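Local coordinates for thioesterase (Streptomyces sp. WAC02707, PDB 6VAP), which probably hydrolyses acyl thioesters as a type II thioesterase of the borrelidin biosynthetic cluster, clearing aberrant acyl groups from the polyketide assembly line, at residues Leu103-Ala108 and Arg213-His218. Numbering follows the deposited sequence.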
loop_
_atom_site.group_PDB
_atom_site.type_symbol
_atom_site.label_atom_id
_atom_site.label_comp_id
_atom_site.label_asym_id
_atom_site.label_seq_id
_atom_site.Cartn_x
_atom_site.Cartn_y
_atom_site.Cartn_z
ATOM N N LEU A 103 -1.225 4.265 -3.730
ATOM C CA LEU A 103 -0.634 3.471 -4.795
ATOM C C LEU A 103 -1.456 2.228 -5.073
ATOM O O LEU A 103 -1.722 1.921 -6.240
ATOM C CB LEU A 103 0.796 3.110 -4.435
ATOM C CG LEU A 103 1.540 2.243 -5.450
ATOM C CD1 LEU A 103 1.514 2.890 -6.841
ATOM C CD2 LEU A 103 2.963 2.048 -5.002
ATOM N N ALA A 104 -1.903 1.533 -4.019
ATOM C CA ALA A 104 -2.726 0.344 -4.204
ATOM C C ALA A 104 -4.003 0.666 -4.942
ATOM O O ALA A 104 -4.445 -0.131 -5.779
ATOM C CB ALA A 104 -3.056 -0.324 -2.866
ATOM N N PHE A 105 -4.601 1.822 -4.644
ATOM C CA PHE A 105 -5.828 2.207 -5.314
ATOM C C PHE A 105 -5.574 2.499 -6.776
ATOM O O PHE A 105 -6.400 2.174 -7.621
ATOM C CB PHE A 105 -6.433 3.419 -4.628
ATOM C CG PHE A 105 -7.439 4.159 -5.478
ATOM C CD1 PHE A 105 -8.754 3.700 -5.605
ATOM C CD2 PHE A 105 -7.097 5.319 -6.100
ATOM C CE1 PHE A 105 -9.665 4.389 -6.361
ATOM C CE2 PHE A 105 -8.005 6.011 -6.851
ATOM C CZ PHE A 105 -9.300 5.547 -6.984
ATOM N N GLU A 106 -4.472 3.175 -7.080
ATOM C CA GLU A 106 -4.120 3.488 -8.458
ATOM C C GLU A 106 -3.821 2.223 -9.242
ATOM O O GLU A 106 -4.212 2.110 -10.411
ATOM C CB GLU A 106 -2.930 4.449 -8.461
ATOM C CG GLU A 106 -3.269 5.869 -8.073
ATOM C CD GLU A 106 -4.237 6.507 -9.079
ATOM O OE1 GLU A 106 -4.284 6.024 -10.217
ATOM O OE2 GLU A 106 -4.937 7.457 -8.702
ATOM N N LEU A 107 -3.133 1.268 -8.613
ATOM C CA LEU A 107 -2.890 -0.023 -9.251
ATOM C C LEU A 107 -4.194 -0.764 -9.479
ATOM O O LEU A 107 -4.398 -1.362 -10.540
ATOM C CB LEU A 107 -1.939 -0.867 -8.392
ATOM C CG LEU A 107 -0.535 -0.327 -8.288
ATOM C CD1 LEU A 107 0.259 -1.055 -7.157
ATOM C CD2 LEU A 107 0.179 -0.533 -9.627
ATOM N N ALA A 108 -5.134 -0.637 -8.548
ATOM C CA ALA A 108 -6.428 -1.280 -8.739
ATOM C C ALA A 108 -7.148 -0.716 -9.955
ATOM O O ALA A 108 -7.729 -1.451 -10.759
ATOM C CB ALA A 108 -7.276 -1.127 -7.484
ATOM N N ARG A 213 -14.050 6.785 5.663
ATOM C CA ARG A 213 -15.321 6.290 5.152
ATOM C C ARG A 213 -15.493 6.670 3.684
ATOM O O ARG A 213 -16.199 5.982 2.950
ATOM C CB ARG A 213 -16.473 6.830 6.041
ATOM C CG ARG A 213 -17.872 6.474 5.571
ATOM C CD ARG A 213 -18.200 5.028 5.866
ATOM N NE ARG A 213 -18.136 4.722 7.294
ATOM C CZ ARG A 213 -18.512 3.563 7.829
ATOM N NH1 ARG A 213 -18.984 2.592 7.057
ATOM N NH2 ARG A 213 -18.414 3.374 9.141
ATOM N N ALA A 214 -14.881 7.770 3.239
ATOM C CA ALA A 214 -15.082 8.215 1.872
ATOM C C ALA A 214 -14.525 7.207 0.878
ATOM O O ALA A 214 -14.883 7.263 -0.298
ATOM C CB ALA A 214 -14.441 9.576 1.664
ATOM N N TRP A 215 -13.703 6.247 1.318
ATOM C CA TRP A 215 -13.284 5.201 0.395
ATOM C C TRP A 215 -14.483 4.477 -0.188
ATOM O O TRP A 215 -14.391 3.941 -1.290
ATOM C CB TRP A 215 -12.363 4.218 1.086
ATOM C CG TRP A 215 -10.925 4.636 1.170
ATOM C CD1 TRP A 215 -10.293 5.209 2.286
ATOM C CD2 TRP A 215 -9.902 4.477 0.189
ATOM N NE1 TRP A 215 -8.953 5.401 2.037
ATOM C CE2 TRP A 215 -8.692 4.990 0.755
ATOM C CE3 TRP A 215 -9.890 4.030 -1.131
ATOM C CZ2 TRP A 215 -7.489 5.016 0.037
ATOM C CZ3 TRP A 215 -8.713 4.033 -1.814
ATOM C CH2 TRP A 215 -7.524 4.525 -1.247
ATOM N N SER A 216 -15.605 4.451 0.522
ATOM C CA SER A 216 -16.806 3.811 0.005
ATOM C C SER A 216 -17.282 4.428 -1.305
ATOM O O SER A 216 -18.035 3.784 -2.047
ATOM C CB SER A 216 -17.933 3.918 1.050
ATOM O OG SER A 216 -18.414 5.249 1.176
ATOM N N GLU A 217 -16.896 5.669 -1.585
ATOM C CA GLU A 217 -17.359 6.369 -2.770
ATOM C C GLU A 217 -16.556 6.019 -4.009
ATOM O O GLU A 217 -16.846 6.560 -5.082
ATOM C CB GLU A 217 -17.311 7.880 -2.527
ATOM C CG GLU A 217 -18.314 8.373 -1.479
ATOM C CD GLU A 217 -17.954 9.737 -0.920
ATOM O OE1 GLU A 217 -17.300 10.518 -1.637
ATOM O OE2 GLU A 217 -18.315 10.031 0.241
ATOM N N HIS A 218 -15.568 5.133 -3.886
ATOM C CA HIS A 218 -14.678 4.800 -4.986
ATOM C C HIS A 218 -14.852 3.385 -5.516
ATOM O O HIS A 218 -14.091 2.959 -6.394
ATOM C CB HIS A 218 -13.235 5.003 -4.555
ATOM C CG HIS A 218 -12.874 6.437 -4.320
ATOM N ND1 HIS A 218 -12.349 7.237 -5.308
ATOM C CD2 HIS A 218 -12.999 7.236 -3.234
ATOM C CE1 HIS A 218 -12.120 8.444 -4.832
ATOM N NE2 HIS A 218 -12.531 8.481 -3.580
#
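F105 meets W215 and H218 in a three-membered aromatic cluster, a compact example of how one ring can join a helix to a distant turn. The outer rim of the indole makes the tightest approach: W215 CZ3 lies 3.7 Å from F105 CB, and CH2 is just as near, with the methylene in the plane of the indole at its edge. CZ3 also lies 3.8 Å from F105 CD1, and the two rings form an offset edge-to-face pair, the edge of W215 toward the face of F105, planes at 75°. Farther out on the phenyl group, F105 CZ comes within 3.9 Å of H218 ND1, while CE1 rests against H218 CB; the two rings are steeply inclined, at 81°. CG anti to the backbone N (chi1 162°) carries the phenyl group of F105 out from the helix toward the turn, where CB and CD1 meet W215 and CE1 and CZ meet H218.

In this alpha/beta-hydrolase fold, helix 99-113 follows the probable nucleophile elbow at S98, and the 3-10 turn 214-217 precedes strand 223-228, the last of the central sheet. L121 and V123 of strand 120-124 touch F105 and W215 respectively, and P129 touches both.

Polar bonds add a second shell. W215 NE1 is hydrogen-bonded to R126 O, and H218 NE2 to S130 OG, so both heteroaromatic rings are tied to the segment around P129; H218 also pairs edge-to-face with Y186. Behind them, R213 O, at the residue before the 3-10 turn, accepts from both S216 N and S216 OG, the hydroxyl bond measuring 2.9 Å from S216 OG to R213 O.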